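Local coordinates for protein activating signal cointegrator 1 complex subunit 3 (Homo sapiens, PDB 6YXQ) that couples ATP hydrolysis to 3'-5' DNA unwinding during alkylation repair and helps rescue stalled ribosomes, its N-terminal region here being required for binding ASCC2, at residues A[98-101]-A[102-106]; A[77-80]-A[81-85]. All coordinates share one frame; numbering follows the deposited sequence.

Contact 1. Residues A[98-101]-A[102-106]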
ATOM      1  N   ALA A  98       4.456 -13.770  32.622  1.00 76.52           N
ATOM      2  CA  ALA A  98       4.153 -12.997  33.824  1.00 60.12           C
ATOM      3  C   ALA A  98       4.445 -11.518  33.616  1.00 64.37           C
ATOM      4  O   ALA A  98       3.687 -10.657  34.076  1.00 64.67           O
ATOM      5  CB  ALA A  98       4.945 -13.536  35.015  1.00 44.63           C
ATOM      6  N   ALA A  99       5.549 -11.204  32.936  1.00 71.30           N
ATOM      7  CA  ALA A  99       5.839  -9.808  32.615  1.00 64.64           C
ATOM      8  C   ALA A  99       4.760  -9.225  31.715  1.00 63.11           C
ATOM      9  O   ALA A  99       4.322  -8.085  31.910  1.00 71.70           O
ATOM     10  CB  ALA A  99       7.210  -9.690  31.953  1.00 51.59           C
ATOM     11  N   PHE A 100       4.311 -10.008  30.735  1.00 73.22           N
ATOM     12  CA  PHE A 100       3.225  -9.579  29.862  1.00 70.75           C
ATOM     13  C   PHE A 100       1.940  -9.343  30.645  1.00 74.07           C
ATOM     14  O   PHE A 100       1.210  -8.382  30.381  1.00 83.61           O
ATOM     15  CB  PHE A 100       3.003 -10.624  28.772  1.00 65.36           C
ATOM     16  CG  PHE A 100       1.879 -10.296  27.850  1.00 72.79           C
ATOM     17  CD1 PHE A 100       2.056  -9.386  26.826  1.00 84.20           C
ATOM     18  CD2 PHE A 100       0.643 -10.893  28.006  1.00 79.25           C
ATOM     19  CE1 PHE A 100       1.019  -9.074  25.974  1.00 89.48           C
ATOM     20  CE2 PHE A 100      -0.397 -10.587  27.158  1.00 82.18           C
ATOM     21  CZ  PHE A 100      -0.208  -9.676  26.138  1.00 88.23           C
ATOM     22  N   LEU A 101       1.640 -10.216  31.607  1.00 76.58           N
ATOM     23  CA  LEU A 101       0.452 -10.032  32.434  1.00 72.41           C
ATOM     24  C   LEU A 101       0.554  -8.754  33.254  1.00 77.70           C
ATOM     25  O   LEU A 101      -0.363  -7.923  33.245  1.00 56.28           O
ATOM     26  CB  LEU A 101       0.252 -11.240  33.349  1.00 47.04           C
ATOM     27  CG  LEU A 101      -0.254 -12.500  32.653  1.00 50.15           C
ATOM     28  CD1 LEU A 101      -0.396 -13.622  33.646  1.00 59.27           C
ATOM     29  CD2 LEU A 101      -1.576 -12.241  31.943  1.00 51.75           C
ATOM     30  N   PHE A 102       1.673  -8.582  33.968  1.00 85.49           N
ATOM     31  CA  PHE A 102       1.866  -7.385  34.779  1.00 79.89           C
ATOM     32  C   PHE A 102       1.694  -6.132  33.938  1.00 68.21           C
ATOM     33  O   PHE A 102       0.966  -5.211  34.323  1.00 64.07           O
ATOM     34  CB  PHE A 102       3.245  -7.405  35.437  1.00 68.87           C
ATOM     35  CG  PHE A 102       3.572  -6.149  36.200  1.00 68.36           C
ATOM     36  CD1 PHE A 102       3.255  -6.036  37.544  1.00 79.32           C
ATOM     37  CD2 PHE A 102       4.206  -5.085  35.577  1.00 67.90           C
ATOM     38  CE1 PHE A 102       3.562  -4.880  38.252  1.00 77.05           C
ATOM     39  CE2 PHE A 102       4.509  -3.922  36.280  1.00 67.60           C
ATOM     40  CZ  PHE A 102       4.186  -3.821  37.615  1.00 57.09           C
ATOM     41  N   MET A 103       2.344  -6.090  32.770  1.00 73.51           N
ATOM     42  CA  MET A 103       2.240  -4.914  31.913  1.00 76.35           C
ATOM     43  C   MET A 103       0.837  -4.752  31.345  1.00 78.05           C
ATOM     44  O   MET A 103       0.421  -3.631  31.033  1.00 80.96           O
ATOM     45  CB  MET A 103       3.267  -4.999  30.788  1.00 63.18           C
ATOM     46  CG  MET A 103       4.696  -4.962  31.287  1.00 66.62           C
ATOM     47  SD  MET A 103       5.045  -3.447  32.192  1.00 66.27           S
ATOM     48  CE  MET A 103       4.517  -2.251  30.977  1.00 69.09           C
ATOM     49  N   THR A 104       0.093  -5.850  31.208  1.00 61.04           N
ATOM     50  CA  THR A 104      -1.272  -5.735  30.725  1.00 47.22           C
ATOM     51  C   THR A 104      -2.162  -5.027  31.736  1.00 63.96           C
ATOM     52  O   THR A 104      -3.042  -4.252  31.345  1.00 79.06           O
ATOM     53  CB  THR A 104      -1.822  -7.121  30.386  1.00 57.56           C
ATOM     54  OG1 THR A 104      -1.122  -7.648  29.249  1.00 66.24           O
ATOM     55  CG2 THR A 104      -3.311  -7.049  30.068  1.00 47.45           C
ATOM     56  N   PHE A 105      -1.924  -5.233  33.033  1.00 71.31           N
ATOM     57  CA  PHE A 105      -2.820  -4.740  34.072  1.00 65.30           C
ATOM     58  C   PHE A 105      -2.207  -3.648  34.939  1.00 63.26           C
ATOM     59  O   PHE A 105      -2.844  -3.219  35.905  1.00 71.97           O
ATOM     60  CB  PHE A 105      -3.281  -5.894  34.966  1.00 68.63           C
ATOM     61  CG  PHE A 105      -4.113  -6.927  34.258  1.00 64.13           C
ATOM     62  CD1 PHE A 105      -5.410  -6.645  33.863  1.00 68.02           C
ATOM     63  CD2 PHE A 105      -3.604  -8.189  34.003  1.00 62.13           C
ATOM     64  CE1 PHE A 105      -6.180  -7.602  33.214  1.00 66.13           C
ATOM     65  CE2 PHE A 105      -4.367  -9.146  33.357  1.00 53.66           C
ATOM     66  CZ  PHE A 105      -5.655  -8.852  32.963  1.00 55.92           C
ATOM     67  N   HIS A 106      -0.995  -3.180  34.628  1.00 62.20           N
ATOM     68  CA  HIS A 106      -0.347  -2.232  35.535  1.00 64.80           C
ATOM     69  C   HIS A 106      -1.028  -0.868  35.546  1.00 76.42           C
ATOM     70  O   HIS A 106      -0.826  -0.102  36.495  1.00 74.37           O
ATOM     71  CB  HIS A 106       1.148  -2.099  35.204  1.00 52.99           C
ATOM     72  CG  HIS A 106       1.459  -1.148  34.089  1.00 71.04           C
ATOM     73  ND1 HIS A 106       1.489  -1.533  32.766  1.00 73.85           N
ATOM     74  CD2 HIS A 106       1.797   0.163  34.104  1.00 76.94           C
ATOM     75  CE1 HIS A 106       1.806  -0.495  32.014  1.00 68.75           C
ATOM     76  NE2 HIS A 106       2.001   0.547  32.802  1.00 72.81           N
TER
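F100 and T104 meet one turn apart near the C-terminal end of helix 91-105, in the all-helical, ASCC2-binding region of the protein. The backbone is held by i to i+4 hydrogen bonds: F102 N to A98 O and M103 N to A99 O are both nearly straight, whereas F105 N to L101 O is longer (3.1 Å) and more bent.

The side-chain hydrogen bond is the hydroxyl of T104 turned back on its own helix. With OG1 beside its backbone N (chi1 -68°), T104 donates from OG1 to F100 O at 2.7 Å. T104 N also gives its hydrogen to F100 O, at 2.9 Å, from the opposite face of the carbonyl plane, so two donors grip this oxygen. A valine here would probably leave F100 O with the backbone donor alone of these two.

T104 also packs against two rings. Its methyl CG2 sits over the centre of the F105 ring, which also packs on C135 and T138 of helix 128-142. On the other branch, the polar T104 OG1 lies above one face of the F100 ring, displaced toward its rim, 3.7 Å from F100 CE2.

Contact 2. Residues A[77-80]-A[81-85]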
ATOM      1  N   ILE A  77       1.313 -13.677  40.338  1.00 73.91           N
ATOM      2  CA  ILE A  77       1.383 -13.416  38.898  1.00 75.74           C
ATOM      3  C   ILE A  77       2.121 -14.543  38.176  1.00 74.51           C
ATOM      4  O   ILE A  77       1.736 -14.954  37.073  1.00 62.72           O
ATOM      5  CB  ILE A  77       2.042 -12.052  38.620  1.00 63.43           C
ATOM      6  CG1 ILE A  77       1.277 -10.927  39.312  1.00 60.90           C
ATOM      7  CG2 ILE A  77       2.102 -11.793  37.129  1.00 53.23           C
ATOM      8  CD1 ILE A  77       1.936  -9.570  39.162  1.00 61.62           C
ATOM      9  N   LEU A  78       3.204 -15.047  38.775  1.00 68.41           N
ATOM     10  CA  LEU A  78       3.939 -16.155  38.170  1.00 72.68           C
ATOM     11  C   LEU A  78       3.065 -17.394  38.054  1.00 76.60           C
ATOM     12  O   LEU A  78       3.114 -18.107  37.044  1.00 79.17           O
ATOM     13  CB  LEU A  78       5.185 -16.473  38.991  1.00 73.82           C
ATOM     14  CG  LEU A  78       6.343 -15.493  38.858  1.00 75.39           C
ATOM     15  CD1 LEU A  78       7.312 -15.666  40.014  1.00 78.75           C
ATOM     16  CD2 LEU A  78       7.031 -15.687  37.515  1.00 72.49           C
ATOM     17  N   HIS A  79       2.266 -17.671  39.084  1.00 60.09           N
ATOM     18  CA  HIS A  79       1.350 -18.805  39.027  1.00 65.14           C
ATOM     19  C   HIS A  79       0.313 -18.619  37.920  1.00 65.93           C
ATOM     20  O   HIS A  79       0.021 -19.559  37.161  1.00 65.53           O
ATOM     21  CB  HIS A  79       0.687 -18.986  40.396  1.00 65.79           C
ATOM     22  CG  HIS A  79      -0.254 -20.146  40.470  1.00 78.32           C
ATOM     23  ND1 HIS A  79       0.040 -21.380  39.932  1.00 87.69           N
ATOM     24  CD2 HIS A  79      -1.481 -20.262  41.026  1.00 82.27           C
ATOM     25  CE1 HIS A  79      -0.970 -22.204  40.147  1.00 90.23           C
ATOM     26  NE2 HIS A  79      -1.906 -21.550  40.808  1.00 86.08           N
ATOM     27  N   ALA A  80      -0.244 -17.408  37.804  1.00 51.85           N
ATOM     28  CA  ALA A  80      -1.208 -17.144  36.737  1.00 62.99           C
ATOM     29  C   ALA A  80      -0.580 -17.351  35.366  1.00 66.00           C
ATOM     30  O   ALA A  80      -1.207 -17.922  34.463  1.00 70.19           O
ATOM     31  CB  ALA A  80      -1.764 -15.725  36.857  1.00 45.51           C
ATOM     32  N   ALA A  81       0.658 -16.890  35.187  1.00 70.02           N
ATOM     33  CA  ALA A  81       1.322 -17.095  33.905  1.00 70.52           C
ATOM     34  C   ALA A  81       1.577 -18.576  33.659  1.00 66.33           C
ATOM     35  O   ALA A  81       1.394 -19.062  32.539  1.00 75.26           O
ATOM     36  CB  ALA A  81       2.622 -16.298  33.838  1.00 58.35           C
ATOM     37  N   LYS A  82       1.970 -19.316  34.697  1.00 62.52           N
ATOM     38  CA  LYS A  82       2.145 -20.757  34.546  1.00 70.63           C
ATOM     39  C   LYS A  82       0.876 -21.399  34.002  1.00 72.26           C
ATOM     40  O   LYS A  82       0.920 -22.193  33.057  1.00 73.90           O
ATOM     41  CB  LYS A  82       2.540 -21.393  35.882  1.00 55.85           C
ATOM     42  CG  LYS A  82       2.913 -22.871  35.770  1.00 68.03           C
ATOM     43  CD  LYS A  82       2.490 -23.663  37.004  1.00 94.60           C
ATOM     44  CE  LYS A  82       3.210 -23.181  38.261  1.00103.96           C
ATOM     45  NZ  LYS A  82       2.765 -23.903  39.492  1.00103.78           N
ATOM     46  N   GLN A  83      -0.272 -21.042  34.575  1.00 78.46           N
ATOM     47  CA  GLN A  83      -1.536 -21.574  34.070  1.00 66.02           C
ATOM     48  C   GLN A  83      -1.778 -21.155  32.621  1.00 76.10           C
ATOM     49  O   GLN A  83      -2.160 -21.981  31.783  1.00 77.11           O
ATOM     50  CB  GLN A  83      -2.694 -21.127  34.963  1.00 60.74           C
ATOM     51  CG  GLN A  83      -2.566 -21.598  36.397  1.00 62.13           C
ATOM     52  CD  GLN A  83      -3.571 -20.951  37.339  1.00 75.25           C
ATOM     53  OE1 GLN A  83      -3.923 -19.780  37.195  1.00 70.75           O
ATOM     54  NE2 GLN A  83      -4.026 -21.714  38.320  1.00 90.98           N
ATOM     55  N   ILE A  84      -1.545 -19.878  32.297  1.00 81.20           N
ATOM     56  CA  ILE A  84      -1.840 -19.394  30.945  1.00 74.39           C
ATOM     57  C   ILE A  84      -0.839 -19.943  29.937  1.00 82.13           C
ATOM     58  O   ILE A  84      -1.221 -20.471  28.885  1.00 77.37           O
ATOM     59  CB  ILE A  84      -1.860 -17.858  30.900  1.00 65.99           C
ATOM     60  CG1 ILE A  84      -3.050 -17.310  31.684  1.00 71.63           C
ATOM     61  CG2 ILE A  84      -1.891 -17.386  29.447  1.00 50.57           C
ATOM     62  CD1 ILE A  84      -3.141 -15.803  31.667  1.00 73.51           C
ATOM     63  N   VAL A  85       0.458 -19.787  30.220  1.00 95.70           N
ATOM     64  CA  VAL A  85       1.484 -20.158  29.248  1.00 89.58           C
ATOM     65  C   VAL A  85       1.616 -21.675  29.152  1.00 83.39           C
ATOM     66  O   VAL A  85       1.794 -22.225  28.059  1.00 84.93           O
ATOM     67  CB  VAL A  85       2.827 -19.486  29.601  1.00 86.72           C
ATOM     68  CG1 VAL A  85       3.800 -19.588  28.435  1.00 99.76           C
ATOM     69  CG2 VAL A  85       2.616 -18.020  29.952  1.00 80.56           C
TER
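The last turns of helix 64-85 bring H79 against K82 and Q83, three and four residues further on, along the outward side of the helix. CG of H79 stands anti to the backbone N (chi1 -179°), which turns the imidazole out from the helix, where the K82 and Q83 side chains reach back to it. Q83 approaches over one face of that ring: its CD lies above the plane, offset toward the rim, and its NE2 comes 3.3 Å from H79 NE2. This is not a hydrogen bond, because the angle is poor; the amide is turned 43° from the ring and the two groups simply pack. Further back along the Q83 side chain, CG rests 3.4 Å from H79 O.

K82 comes up obliquely to the same ring. Its chain bends at chi2 and chi3, carrying NZ to 3.7 Å from H79 ND1, a proximity and not a bond. The ammonium so close by would probably make protonation of the imidazole less favourable.

Residues 77-83 close the range predicted to be coiled coil; here they form part of one helix packed in a helical bundle, with an apolar inward side. There A80 packs on A134 of helix 128-142, while I77 reaches A137 and T138 of that helix. I84 is buried among residues of several elements, including I119 and F123 of helix 113-123.

Regular backbone hydrogen bonds underlie both sides: A81 N to I77 O, K82 N to L78 O, Q83 N to H79 O at 3.0 Å, and I84 N to A80 O at 2.9 Å. I84 CG1, set beside its backbone N by a chi1 of -68°, lies against the last of these acceptors, 3.4 Å from A80 O.

Contact 2 comes first along the chain, at the end of helix 64-85, and contact 1 follows on the next helix, 91-105, their centres about 11 Å apart. The two helices pack directly at A98, whose small side chain probably allows the close approach: A98 N is 3.4 Å from A81 CB. Beside it, L101 CD2 lies 3.9 Å from I84 CD1. Both contacts also face helices 113-123 and 128-142, and I119 touches both L101 and I84. They are thus neighbouring parts of one helical core within the region required for interaction with ASCC2, although no other chain touches either contact in this assembly.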